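Local coordinates for protein TP_0956 (Treponema pallidum subsp. pallidum, PDB 3U64) that probably serves as the lipoprotein T-component of a TRAP transporter, a TPR-like helical subunit suited to protein-protein interaction during ligand uptake, at residues A[53-59]-A[112-116]; A[66-70]-A[150-154]; A[87-91]-A[286-290]; A[237-241]-A[281-285]. All blocks are in the same frame, centred on the assembly; numbering follows the deposited sequence.

Contact 1: residues A[53-59]-A[112-116]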
loop_
_atom_site.group_PDB
_atom_site.type_symbol
_atom_site.label_atom_id
_atom_site.label_comp_id
_atom_site.label_asym_id
_atom_site.label_seq_id
_atom_site.Cartn_x
_atom_site.Cartn_y
_atom_site.Cartn_z
ATOM N N LYS A 53 11.017 1.422 -3.744
ATOM C CA LYS A 53 11.867 1.998 -2.718
ATOM C C LYS A 53 13.070 1.110 -2.403
ATOM O O LYS A 53 14.186 1.606 -2.255
ATOM C CB LYS A 53 11.048 2.333 -1.479
ATOM C CG LYS A 53 10.120 3.534 -1.687
ATOM C CD LYS A 53 10.911 4.808 -1.499
ATOM C CE LYS A 53 10.723 5.764 -2.650
ATOM N NZ LYS A 53 11.876 6.731 -2.705
ATOM N N VAL A 54 12.855 -0.200 -2.336
ATOM C CA VAL A 54 13.962 -1.124 -2.090
ATOM C C VAL A 54 14.980 -1.120 -3.225
ATOM O O VAL A 54 16.187 -1.051 -2.983
ATOM C CB VAL A 54 13.470 -2.553 -1.817
ATOM C CG1 VAL A 54 14.633 -3.525 -1.838
ATOM C CG2 VAL A 54 12.755 -2.606 -0.456
ATOM N N TYR A 55 14.508 -1.176 -4.466
ATOM C CA TYR A 55 15.440 -1.141 -5.587
ATOM C C TYR A 55 16.195 0.168 -5.575
ATOM O O TYR A 55 17.395 0.218 -5.831
ATOM C CB TYR A 55 14.713 -1.279 -6.919
ATOM C CG TYR A 55 14.492 -2.709 -7.336
ATOM C CD1 TYR A 55 13.399 -3.435 -6.865
ATOM C CD2 TYR A 55 15.364 -3.336 -8.209
ATOM C CE1 TYR A 55 13.188 -4.756 -7.256
ATOM C CE2 TYR A 55 15.162 -4.656 -8.608
ATOM C CZ TYR A 55 14.073 -5.358 -8.130
ATOM O OH TYR A 55 13.878 -6.663 -8.532
ATOM N N GLU A 56 15.472 1.237 -5.279
ATOM C CA GLU A 56 16.070 2.541 -5.272
ATOM C C GLU A 56 17.200 2.564 -4.256
ATOM O O GLU A 56 18.280 3.068 -4.550
ATOM C CB GLU A 56 15.018 3.602 -4.962
ATOM C CG GLU A 56 15.360 4.989 -5.424
ATOM C CD GLU A 56 14.174 5.936 -5.261
ATOM O OE1 GLU A 56 13.136 5.470 -4.753
ATOM O OE2 GLU A 56 14.266 7.126 -5.638
ATOM N N ALA A 57 16.956 2.014 -3.064
ATOM C CA ALA A 57 17.983 1.992 -2.025
ATOM C C ALA A 57 19.187 1.112 -2.430
ATOM O O ALA A 57 20.344 1.473 -2.210
ATOM C CB ALA A 57 17.396 1.535 -0.685
ATOM N N LEU A 58 18.906 -0.038 -3.032
ATOM C CA LEU A 58 19.974 -0.907 -3.510
ATOM C C LEU A 58 20.826 -0.169 -4.527
ATOM O O LEU A 58 22.052 -0.254 -4.512
ATOM C CB LEU A 58 19.398 -2.174 -4.131
ATOM C CG LEU A 58 18.819 -3.141 -3.105
ATOM C CD1 LEU A 58 18.320 -4.418 -3.770
ATOM C CD2 LEU A 58 19.884 -3.454 -2.060
ATOM N N HIS A 59 20.170 0.573 -5.407
ATOM C CA HIS A 59 20.891 1.299 -6.430
ATOM C C HIS A 59 21.839 2.340 -5.840
ATOM O O HIS A 59 22.947 2.528 -6.333
ATOM C CB HIS A 59 19.909 2.013 -7.349
ATOM C CG HIS A 59 20.525 3.135 -8.121
ATOM N ND1 HIS A 59 21.470 2.928 -9.103
ATOM C CD2 HIS A 59 20.339 4.474 -8.055
ATOM C CE1 HIS A 59 21.833 4.090 -9.615
ATOM N NE2 HIS A 59 21.161 5.046 -8.997
ATOM N N ARG A 112 12.578 10.832 -13.203
ATOM C CA ARG A 112 13.413 10.183 -12.190
ATOM C C ARG A 112 13.840 8.825 -12.732
ATOM O O ARG A 112 14.999 8.432 -12.599
ATOM C CB ARG A 112 12.664 10.026 -10.857
ATOM C CG ARG A 112 13.461 9.319 -9.742
ATOM C CD ARG A 112 12.569 8.892 -8.572
ATOM N NE ARG A 112 11.897 10.039 -7.963
ATOM C CZ ARG A 112 11.118 9.983 -6.885
ATOM N NH1 ARG A 112 10.901 8.833 -6.268
ATOM N NH2 ARG A 112 10.552 11.083 -6.423
ATOM N N GLY A 113 12.885 8.117 -13.340
ATOM C CA GLY A 113 13.143 6.828 -13.955
ATOM C C GLY A 113 14.171 6.939 -15.065
ATOM O O GLY A 113 15.128 6.161 -15.116
ATOM N N ALA A 114 14.008 7.924 -15.945
ATOM C CA ALA A 114 14.961 8.071 -17.051
ATOM C C ALA A 114 16.367 8.360 -16.546
ATOM O O ALA A 114 17.345 7.855 -17.099
ATOM C CB ALA A 114 14.524 9.141 -18.018
ATOM N N ARG A 115 16.458 9.170 -15.491
ATOM C CA ARG A 115 17.742 9.580 -14.941
ATOM C C ARG A 115 18.444 8.437 -14.203
ATOM O O ARG A 115 19.676 8.341 -14.210
ATOM C CB ARG A 115 17.569 10.785 -14.007
ATOM C CG ARG A 115 17.139 12.043 -14.729
ATOM C CD ARG A 115 16.952 13.238 -13.796
ATOM N NE ARG A 115 16.073 14.223 -14.425
ATOM C CZ ARG A 115 15.905 15.470 -14.000
ATOM N NH1 ARG A 115 16.573 15.904 -12.935
ATOM N NH2 ARG A 115 15.080 16.286 -14.649
ATOM N N TYR A 116 17.658 7.597 -13.533
ATOM C CA TYR A 116 18.199 6.391 -12.924
ATOM C C TYR A 116 18.795 5.460 -13.986
ATOM O O TYR A 116 19.895 4.945 -13.811
ATOM C CB TYR A 116 17.122 5.657 -12.122
ATOM C CG TYR A 116 16.923 6.194 -10.727
ATOM C CD1 TYR A 116 17.965 6.794 -10.032
ATOM C CD2 TYR A 116 15.697 6.083 -10.095
ATOM C CE1 TYR A 116 17.776 7.289 -8.738
ATOM C CE2 TYR A 116 15.501 6.564 -8.811
ATOM C CZ TYR A 116 16.533 7.161 -8.139
ATOM O OH TYR A 116 16.316 7.628 -6.866
#

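Contact 2: residues A[66-70]-A[150-154]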
loop_
_atom_site.group_PDB
_atom_site.type_symbol
_atom_site.label_atom_id
_atom_site.label_comp_id
_atom_site.label_asym_id
_atom_site.label_seq_id
_atom_site.Cartn_x
_atom_site.Cartn_y
_atom_site.Cartn_z
ATOM N N ARG A 66 25.255 -1.618 -13.012
ATOM C CA ARG A 66 24.486 -1.167 -14.157
ATOM C C ARG A 66 23.101 -1.802 -14.194
ATOM O O ARG A 66 22.116 -1.129 -14.501
ATOM C CB ARG A 66 25.245 -1.458 -15.438
ATOM C CG ARG A 66 26.565 -0.686 -15.543
ATOM C CD ARG A 66 27.100 -0.824 -16.946
ATOM N NE ARG A 66 26.144 -0.308 -17.923
ATOM C CZ ARG A 66 26.267 -0.449 -19.239
ATOM N NH1 ARG A 66 27.304 -1.110 -19.734
ATOM N NH2 ARG A 66 25.348 0.061 -20.059
ATOM N N GLY A 67 23.033 -3.092 -13.870
ATOM C CA GLY A 67 21.768 -3.792 -13.812
ATOM C C GLY A 67 20.769 -3.146 -12.852
ATOM O O GLY A 67 19.569 -3.045 -13.158
ATOM N N LEU A 68 21.260 -2.709 -11.691
ATOM C CA LEU A 68 20.405 -2.095 -10.672
ATOM C C LEU A 68 19.929 -0.716 -11.108
ATOM O O LEU A 68 18.768 -0.363 -10.900
ATOM C CB LEU A 68 21.120 -2.004 -9.315
ATOM C CG LEU A 68 20.808 -3.131 -8.338
ATOM C CD1 LEU A 68 21.597 -2.953 -7.039
ATOM C CD2 LEU A 68 19.320 -3.148 -8.070
ATOM N N SER A 69 20.842 0.065 -11.681
ATOM C CA SER A 69 20.492 1.341 -12.302
ATOM C C SER A 69 19.354 1.173 -13.281
ATOM O O SER A 69 18.340 1.867 -13.183
ATOM C CB SER A 69 21.701 1.956 -13.014
ATOM O OG SER A 69 22.594 2.525 -12.066
ATOM N N LEU A 70 19.515 0.253 -14.232
ATOM C CA LEU A 70 18.480 0.006 -15.235
ATOM C C LEU A 70 17.183 -0.477 -14.597
ATOM O O LEU A 70 16.097 0.028 -14.915
ATOM C CB LEU A 70 18.958 -1.004 -16.286
ATOM C CG LEU A 70 17.969 -1.310 -17.427
ATOM C CD1 LEU A 70 17.356 -0.024 -17.994
ATOM C CD2 LEU A 70 18.592 -2.163 -18.563
ATOM N N VAL A 150 24.957 -4.210 -26.048
ATOM C CA VAL A 150 24.833 -4.357 -24.607
ATOM C C VAL A 150 24.110 -3.148 -23.980
ATOM O O VAL A 150 23.496 -3.278 -22.921
ATOM C CB VAL A 150 26.235 -4.595 -23.972
ATOM C CG1 VAL A 150 26.254 -4.264 -22.504
ATOM C CG2 VAL A 150 26.661 -6.036 -24.194
ATOM N N ASP A 151 24.165 -1.995 -24.657
ATOM C CA ASP A 151 23.588 -0.743 -24.151
ATOM C C ASP A 151 22.154 -0.482 -24.613
ATOM O O ASP A 151 21.549 0.518 -24.234
ATOM C CB ASP A 151 24.455 0.450 -24.562
ATOM C CG ASP A 151 25.893 0.291 -24.133
ATOM O OD1 ASP A 151 26.108 0.014 -22.939
ATOM O OD2 ASP A 151 26.805 0.432 -24.987
ATOM N N VAL A 152 21.615 -1.382 -25.425
ATOM C CA VAL A 152 20.328 -1.153 -26.057
ATOM C C VAL A 152 19.187 -1.056 -25.048
ATOM O O VAL A 152 18.381 -0.142 -25.127
ATOM C CB VAL A 152 20.033 -2.204 -27.130
ATOM C CG1 VAL A 152 18.589 -2.086 -27.590
ATOM C CG2 VAL A 152 21.013 -2.026 -28.308
ATOM N N GLY A 153 19.134 -1.974 -24.089
ATOM C CA GLY A 153 18.143 -1.897 -23.028
ATOM C C GLY A 153 18.125 -0.523 -22.380
ATOM O O GLY A 153 17.063 0.084 -22.169
ATOM N N THR A 154 19.312 -0.008 -22.094
ATOM C CA THR A 154 19.438 1.253 -21.369
ATOM C C THR A 154 18.975 2.417 -22.240
ATOM O O THR A 154 18.220 3.284 -21.786
ATOM C CB THR A 154 20.895 1.462 -20.858
ATOM O OG1 THR A 154 21.309 0.290 -20.148
ATOM C CG2 THR A 154 20.995 2.674 -19.926
#

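Contact 3: residues A[87-91]-A[286-290]. With SO4 (sulfate ion), chain B.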
loop_
_atom_site.group_PDB
_atom_site.type_symbol
_atom_site.label_atom_id
_atom_site.label_comp_id
_atom_site.label_asym_id
_atom_site.label_seq_id
_atom_site.Cartn_x
_atom_site.Cartn_y
_atom_site.Cartn_z
ATOM N N PRO A 87 -4.495 5.839 -14.680
ATOM C CA PRO A 87 -5.687 6.143 -13.859
ATOM C C PRO A 87 -6.159 7.611 -13.963
ATOM O O PRO A 87 -7.363 7.879 -13.922
ATOM C CB PRO A 87 -5.210 5.862 -12.423
ATOM C CG PRO A 87 -4.055 4.909 -12.584
ATOM C CD PRO A 87 -3.377 5.321 -13.867
ATOM N N ALA A 88 -5.218 8.548 -14.057
ATOM C CA ALA A 88 -5.562 9.947 -14.255
ATOM C C ALA A 88 -6.390 10.113 -15.529
ATOM O O ALA A 88 -7.318 10.924 -15.578
ATOM C CB ALA A 88 -4.305 10.794 -14.342
ATOM N N GLN A 89 -6.047 9.343 -16.558
ATOM C CA GLN A 89 -6.708 9.465 -17.848
ATOM C C GLN A 89 -8.160 9.022 -17.778
ATOM O O GLN A 89 -8.984 9.447 -18.584
ATOM C CB GLN A 89 -5.987 8.640 -18.891
ATOM C CG GLN A 89 -4.597 9.116 -19.197
ATOM C CD GLN A 89 -4.148 8.656 -20.563
ATOM O OE1 GLN A 89 -4.920 8.705 -21.524
ATOM N NE2 GLN A 89 -2.907 8.189 -20.659
ATOM N N TYR A 90 -8.473 8.168 -16.810
ATOM C CA TYR A 90 -9.831 7.650 -16.706
ATOM C C TYR A 90 -10.685 8.511 -15.778
ATOM O O TYR A 90 -11.819 8.165 -15.470
ATOM C CB TYR A 90 -9.830 6.180 -16.258
ATOM C CG TYR A 90 -9.047 5.234 -17.161
ATOM C CD1 TYR A 90 -8.742 5.570 -18.476
ATOM C CD2 TYR A 90 -8.608 4.009 -16.690
ATOM C CE1 TYR A 90 -8.018 4.701 -19.299
ATOM C CE2 TYR A 90 -7.893 3.136 -17.497
ATOM C CZ TYR A 90 -7.597 3.481 -18.803
ATOM O OH TYR A 90 -6.874 2.598 -19.603
ATOM N N LEU A 91 -10.134 9.635 -15.331
ATOM C CA LEU A 91 -10.890 10.582 -14.521
ATOM C C LEU A 91 -11.879 11.363 -15.389
ATOM O O LEU A 91 -11.681 11.495 -16.607
ATOM C CB LEU A 91 -9.961 11.567 -13.811
ATOM C CG LEU A 91 -8.992 11.122 -12.717
ATOM C CD1 LEU A 91 -8.110 12.310 -12.378
ATOM C CD2 LEU A 91 -9.705 10.618 -11.460
ATOM N N LYS A 286 -7.610 -2.723 -21.062
ATOM C CA LYS A 286 -8.366 -1.658 -20.396
ATOM C C LYS A 286 -8.285 -0.366 -21.195
ATOM O O LYS A 286 -9.283 0.329 -21.361
ATOM C CB LYS A 286 -7.840 -1.380 -18.987
ATOM C CG LYS A 286 -8.211 -2.404 -17.953
ATOM C CD LYS A 286 -7.988 -1.853 -16.552
ATOM C CE LYS A 286 -8.927 -0.680 -16.257
ATOM N NZ LYS A 286 -8.792 -0.171 -14.855
ATOM N N ARG A 287 -7.088 -0.043 -21.683
ATOM C CA ARG A 287 -6.903 1.163 -22.480
ATOM C C ARG A 287 -7.670 1.140 -23.829
ATOM O O ARG A 287 -8.278 2.130 -24.216
ATOM C CB ARG A 287 -5.418 1.422 -22.709
ATOM C CG ARG A 287 -5.161 2.636 -23.566
ATOM C CD ARG A 287 -4.399 3.706 -22.814
ATOM N NE ARG A 287 -4.173 4.865 -23.674
ATOM C CZ ARG A 287 -4.856 6.002 -23.595
ATOM N NH1 ARG A 287 -5.803 6.151 -22.675
ATOM N NH2 ARG A 287 -4.583 6.997 -24.429
ATOM N N ALA A 288 -7.633 0.011 -24.535
ATOM C CA ALA A 288 -8.375 -0.157 -25.783
ATOM C C ALA A 288 -9.891 -0.078 -25.558
ATOM O O ALA A 288 -10.607 0.531 -26.338
ATOM C CB ALA A 288 -8.000 -1.495 -26.455
ATOM N N ARG A 289 -10.372 -0.687 -24.487
ATOM C CA ARG A 289 -11.778 -0.550 -24.114
ATOM C C ARG A 289 -12.171 0.920 -23.906
ATOM O O ARG A 289 -13.233 1.361 -24.353
ATOM C CB ARG A 289 -12.062 -1.337 -22.840
ATOM C CG ARG A 289 -13.064 -2.453 -23.006
ATOM C CD ARG A 289 -12.969 -3.446 -21.854
ATOM N NE ARG A 289 -12.282 -4.669 -22.272
ATOM C CZ ARG A 289 -11.293 -5.262 -21.600
ATOM N NH1 ARG A 289 -10.854 -4.759 -20.451
ATOM N NH2 ARG A 289 -10.745 -6.371 -22.078
ATOM N N TRP A 290 -11.314 1.680 -23.228
ATOM C CA TRP A 290 -11.584 3.100 -23.006
ATOM C C TRP A 290 -11.610 3.891 -24.322
ATOM O O TRP A 290 -12.496 4.704 -24.549
ATOM C CB TRP A 290 -10.532 3.678 -22.076
ATOM C CG TRP A 290 -10.704 5.117 -21.768
ATOM C CD1 TRP A 290 -11.483 5.656 -20.787
ATOM C CD2 TRP A 290 -10.052 6.217 -22.413
ATOM N NE1 TRP A 290 -11.367 7.025 -20.789
ATOM C CE2 TRP A 290 -10.497 7.396 -21.781
ATOM C CE3 TRP A 290 -9.140 6.320 -23.469
ATOM C CZ2 TRP A 290 -10.061 8.668 -22.171
ATOM C CZ3 TRP A 290 -8.712 7.586 -23.862
ATOM C CH2 TRP A 290 -9.170 8.742 -23.212
HETATM S S SO4 B . -12.703 -2.336 -17.916
HETATM O O1 SO4 B . -12.457 -3.280 -19.001
HETATM O O2 SO4 B . -12.380 -2.978 -16.643
HETATM O O3 SO4 B . -11.857 -1.164 -18.117
HETATM O O4 SO4 B . -14.105 -1.925 -17.920
#

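Contact 4: residues A[237-241]-A[281-285]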
loop_
_atom_site.group_PDB
_atom_site.type_symbol
_atom_site.label_atom_id
_atom_site.label_comp_id
_atom_site.label_asym_id
_atom_site.label_seq_id
_atom_site.Cartn_x
_atom_site.Cartn_y
_atom_site.Cartn_z
ATOM N N HIS A 237 0.179 -11.816 -29.958
ATOM C CA HIS A 237 -0.398 -11.772 -28.611
ATOM C C HIS A 237 -0.239 -10.389 -27.995
ATOM O O HIS A 237 -0.584 -10.174 -26.829
ATOM C CB HIS A 237 0.288 -12.788 -27.694
ATOM C CG HIS A 237 -0.045 -14.212 -28.011
ATOM N ND1 HIS A 237 0.866 -15.082 -28.574
ATOM C CD2 HIS A 237 -1.191 -14.914 -27.849
ATOM C CE1 HIS A 237 0.296 -16.264 -28.737
ATOM N NE2 HIS A 237 -0.951 -16.189 -28.308
ATOM N N ASP A 238 0.315 -9.462 -28.771
ATOM C CA ASP A 238 0.558 -8.121 -28.275
ATOM C C ASP A 238 -0.566 -7.159 -28.684
ATOM O O ASP A 238 -0.818 -6.972 -29.872
ATOM C CB ASP A 238 1.895 -7.597 -28.794
ATOM C CG ASP A 238 2.092 -6.124 -28.475
ATOM O OD1 ASP A 238 1.664 -5.701 -27.372
ATOM O OD2 ASP A 238 2.648 -5.387 -29.327
ATOM N N PRO A 239 -1.241 -6.547 -27.699
ATOM C CA PRO A 239 -2.330 -5.600 -27.990
ATOM C C PRO A 239 -1.804 -4.211 -28.310
ATOM O O PRO A 239 -2.480 -3.428 -28.971
ATOM C CB PRO A 239 -3.129 -5.552 -26.680
ATOM C CG PRO A 239 -2.518 -6.564 -25.777
ATOM C CD PRO A 239 -1.138 -6.839 -26.265
ATOM N N ASP A 240 -0.590 -3.925 -27.854
ATOM C CA ASP A 240 -0.031 -2.576 -27.933
ATOM C C ASP A 240 0.201 -2.078 -29.332
ATOM O O ASP A 240 -0.003 -0.901 -29.601
ATOM C CB ASP A 240 1.271 -2.480 -27.141
ATOM C CG ASP A 240 1.019 -2.381 -25.663
ATOM O OD1 ASP A 240 0.250 -1.479 -25.260
ATOM O OD2 ASP A 240 1.547 -3.220 -24.912
ATOM N N HIS A 241 0.647 -2.948 -30.227
ATOM C CA HIS A 241 0.870 -2.472 -31.579
ATOM C C HIS A 241 -0.460 -2.132 -32.243
ATOM O O HIS A 241 -0.527 -1.180 -32.999
ATOM C CB HIS A 241 1.760 -3.411 -32.411
ATOM C CG HIS A 241 1.094 -4.676 -32.852
ATOM N ND1 HIS A 241 0.895 -5.747 -32.012
ATOM C CD2 HIS A 241 0.641 -5.064 -34.067
ATOM C CE1 HIS A 241 0.317 -6.730 -32.681
ATOM N NE2 HIS A 241 0.150 -6.339 -33.929
ATOM N N VAL A 281 -0.815 -6.973 -20.864
ATOM C CA VAL A 281 -1.945 -7.215 -21.761
ATOM C C VAL A 281 -3.268 -6.738 -21.145
ATOM O O VAL A 281 -4.046 -6.035 -21.804
ATOM C CB VAL A 281 -2.017 -8.714 -22.163
ATOM C CG1 VAL A 281 -3.339 -9.041 -22.880
ATOM C CG2 VAL A 281 -0.805 -9.076 -23.026
ATOM N N ILE A 282 -3.507 -7.110 -19.883
ATOM C CA ILE A 282 -4.684 -6.643 -19.138
ATOM C C ILE A 282 -4.754 -5.128 -19.110
ATOM O O ILE A 282 -5.829 -4.549 -19.299
ATOM C CB ILE A 282 -4.696 -7.101 -17.646
ATOM C CG1 ILE A 282 -4.651 -8.626 -17.524
ATOM C CG2 ILE A 282 -5.929 -6.514 -16.906
ATOM C CD1 ILE A 282 -5.760 -9.291 -18.210
ATOM N N LEU A 283 -3.608 -4.490 -18.846
ATOM C CA LEU A 283 -3.542 -3.023 -18.811
ATOM C C LEU A 283 -3.878 -2.430 -20.176
ATOM O O LEU A 283 -4.722 -1.547 -20.289
ATOM C CB LEU A 283 -2.165 -2.524 -18.329
ATOM C CG LEU A 283 -1.891 -2.615 -16.823
ATOM C CD1 LEU A 283 -0.395 -2.585 -16.525
ATOM C CD2 LEU A 283 -2.630 -1.521 -16.038
ATOM N N SER A 284 -3.232 -2.947 -21.214
ATOM C CA SER A 284 -3.485 -2.474 -22.566
ATOM C C SER A 284 -4.926 -2.696 -22.996
ATOM O O SER A 284 -5.505 -1.863 -23.682
ATOM C CB SER A 284 -2.539 -3.135 -23.555
ATOM O OG SER A 284 -1.231 -2.651 -23.347
ATOM N N GLN A 285 -5.522 -3.808 -22.604
ATOM C CA GLN A 285 -6.899 -4.026 -23.019
ATOM C C GLN A 285 -7.873 -3.062 -22.326
ATOM O O GLN A 285 -8.842 -2.628 -22.940
ATOM C CB GLN A 285 -7.300 -5.493 -22.869
ATOM C CG GLN A 285 -6.477 -6.399 -23.772
ATOM C CD GLN A 285 -7.004 -7.817 -23.819
ATOM O OE1 GLN A 285 -7.382 -8.386 -22.798
ATOM N NE2 GLN A 285 -7.023 -8.399 -25.013
#

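Contact 1: residues A[53-59]-A[112-116]
E56 and Y116 supply the hydrogen bond between helix 41-61 and helix 96-124: the phenol oxygen Y116 OH donates to E56 OE2. The modelled distance between them, 2.4 Å, is very short and its exact value is doubtful, but the approach is plain. The carboxylate oxygen sits at the edge of the ring and in its plane, whereas the carboxylate itself is turned 79° from that plane. An extended chain beyond CG carries E56 across the gap between the helices.

Charge adds a second layer. K53 NZ forms a salt bridge with E56 OE1 at 2.7 Å, and Y76 also bonds this oxygen. R112 NH1 is a long 3.8 Å from E56 OE2, which lies well out of the guanidinium plane, so the two share charge attraction without a directed N-H. K53 NZ and R112 NH1 are 4.3 Å apart, like charges gathered round E56 and E38 of the second subunit, in which both find stronger partners.

The aromatic element is H59, whose ring meets that of Y116 as an oblique aromatic pair, with centroids 5.2 Å apart and planes at 67°. H59 NE2 comes within 3.8 Å of Y116 CD1.

The arrangement is a buried salt-bridge network beside a subunit interface, set between roughly parallel helices (35°), as expected of alternate helices in a TPR-like array.

Contact 2: residues A[66-70]-A[150-154]
R66 reaches out from the first turn of helix 66-89 and presents the edge of its guanidinium to D151. The donor NH2 lies 3.0 Å from D151 OD1 in a nearly straight bond (N-H...acceptor 164°), with the oxygen close to the guanidinium plane and met nearly along its own C-O direction. The two flat groups are not quite coplanar, their planes differing by 32°, and R66 NH1 stays farther from the same oxygen, at 3.6 Å, so one nitrogen carries this salt bridge. A bend at chi3 (59°) swings the guanidinium toward its partner. T154 crosses R66 at about a right angle, its OG1 4.0 Å from R66 NH2.

L70, one turn further on, lies beside this polar pair. Its CD2 methyl rests 4.0 Å from T154 OG1 and 4.2 Å from G153 C, packing against backbone where G153 has no side chain. The main chains are close here, with the L70 and T154 CA atoms 6.3 Å apart.

S120 of helix 96-124 bonds both R66 NE and T154 OG1, while D151 OD2 is taken up by Y125 OH and T148 N. With its two oxygens thus engaged by different partners, the D151 carboxylate is probably stabilised as an anion and fixed in rotation, and the salt bridge ties the start of helix 66-89 to the turn leading into helix 152-166.

Contact 3: residues A[87-91]-A[286-290]
Where Y90 meets helix 278-293, a sulfate ion is held nearby: R289 NH1 donates to sulfate O1 at 2.6 Å, with an N-H...acceptor angle of 145°. K286 approaches the ion with its aliphatic chain, CE lying 3.5 Å from sulfate O3. The ion probably came from the crystallisation liquor, and its modelled position is approximate, since O1 also sits tightly against R289 CD; it suggests where an anion can settle without identifying a ligand. In the TPR-like helical fold of this chain, the contact joins the C-terminal end of helix 66-89 to a helix almost two hundred residues later.

Y90 is the side chain that spans the gap. Its ring leans over one face of the W290 indole, CD1 standing 3.6 Å from W290 CD1 and displaced toward the rim. The planes of the phenol and the five-membered ring are inclined by 35°, an oblique meeting. W290 is set for this by CG lying anti to the backbone N (chi1 -180°), which sends the indole toward segment 87-91; H294, outside the contact, stacks on the indole.

Q89 and R287 meet on the flank, their side chains crossing at about a right angle. R287 also has a weak, long ion pair with D247. The contact is a surface one, mixing aromatic packing with long polar side chains.

At the far end of the tyrosine, the hydroxyl comes down on the helix backbone itself: Y90 OH is 3.2 Å from R287 CA and 3.6 Å from K286 C.

Contact 4: residues A[237-241]-A[281-285]
P239 and S284 face each other where the approach to helix 240-250 meets helix 278-293. Their CA atoms are 6.4 Å apart, and P239 CB lies 4.0 Å from S284 CB. P239 CG lies 3.9 Å from V281 CG1, with CD near the other methyl, CG2. V281 thus meets the ring with both branches, the two side chains crossing at about a right angle.

Next to this apolar patch, S284 OG donates to D240 OD1 at 2.7 Å. Both side chains are turned the same way at their first torsion: S284 OG is anti to its carbonyl carbon (chi1 -70°), as is D240 CG (chi1 -77°), and this brings hydroxyl and carboxylate together across the gap. The hydroxyl meets D240 OD1 from above the carboxylate plane, 37° out of it. S284 OG also makes a weak bond back to L280 O.

D238 organises the entry to the helix. Its OD1 accepts from D240 N at 2.9 Å, and its OD2 accepts from H241 N and, at 3.2 Å, from H241 ND1; the last two donors come from the same face of the carboxylate. The two backbone bonds cap the helix start, and the imidazole bond to OD2 adds a His-carboxylate link.

Q285 bonds I269 O and A266 O through NE2, and P239 also touches A266. The contact therefore lies buried at a three-way junction, with helix 256-268 and the loop beyond it packed against the start of helix 240-250 and the N-terminal half of helix 278-293.

How the contacts relate
The four contacts illustrate how a helical array is closed at several scales. Contacts 1 and 2 share one end of the molecule, their centres 13 Å apart, and touch directly through H59 and S69; along the chain they alternate, interlacing helices 41-61, 66-89, 96-124 and 152-166. Contacts 3 and 4 form a second pair, also 13 Å apart, on helix 278-293, with contact 4 nested inside the long loop that contact 3 closes. Helix 66-89 spans the two regions: its start serves contact 2 and its end contact 3, about 30 Å away between centres and across the chain's centre. It thus connects N-terminal and C-terminal parts of the T-component.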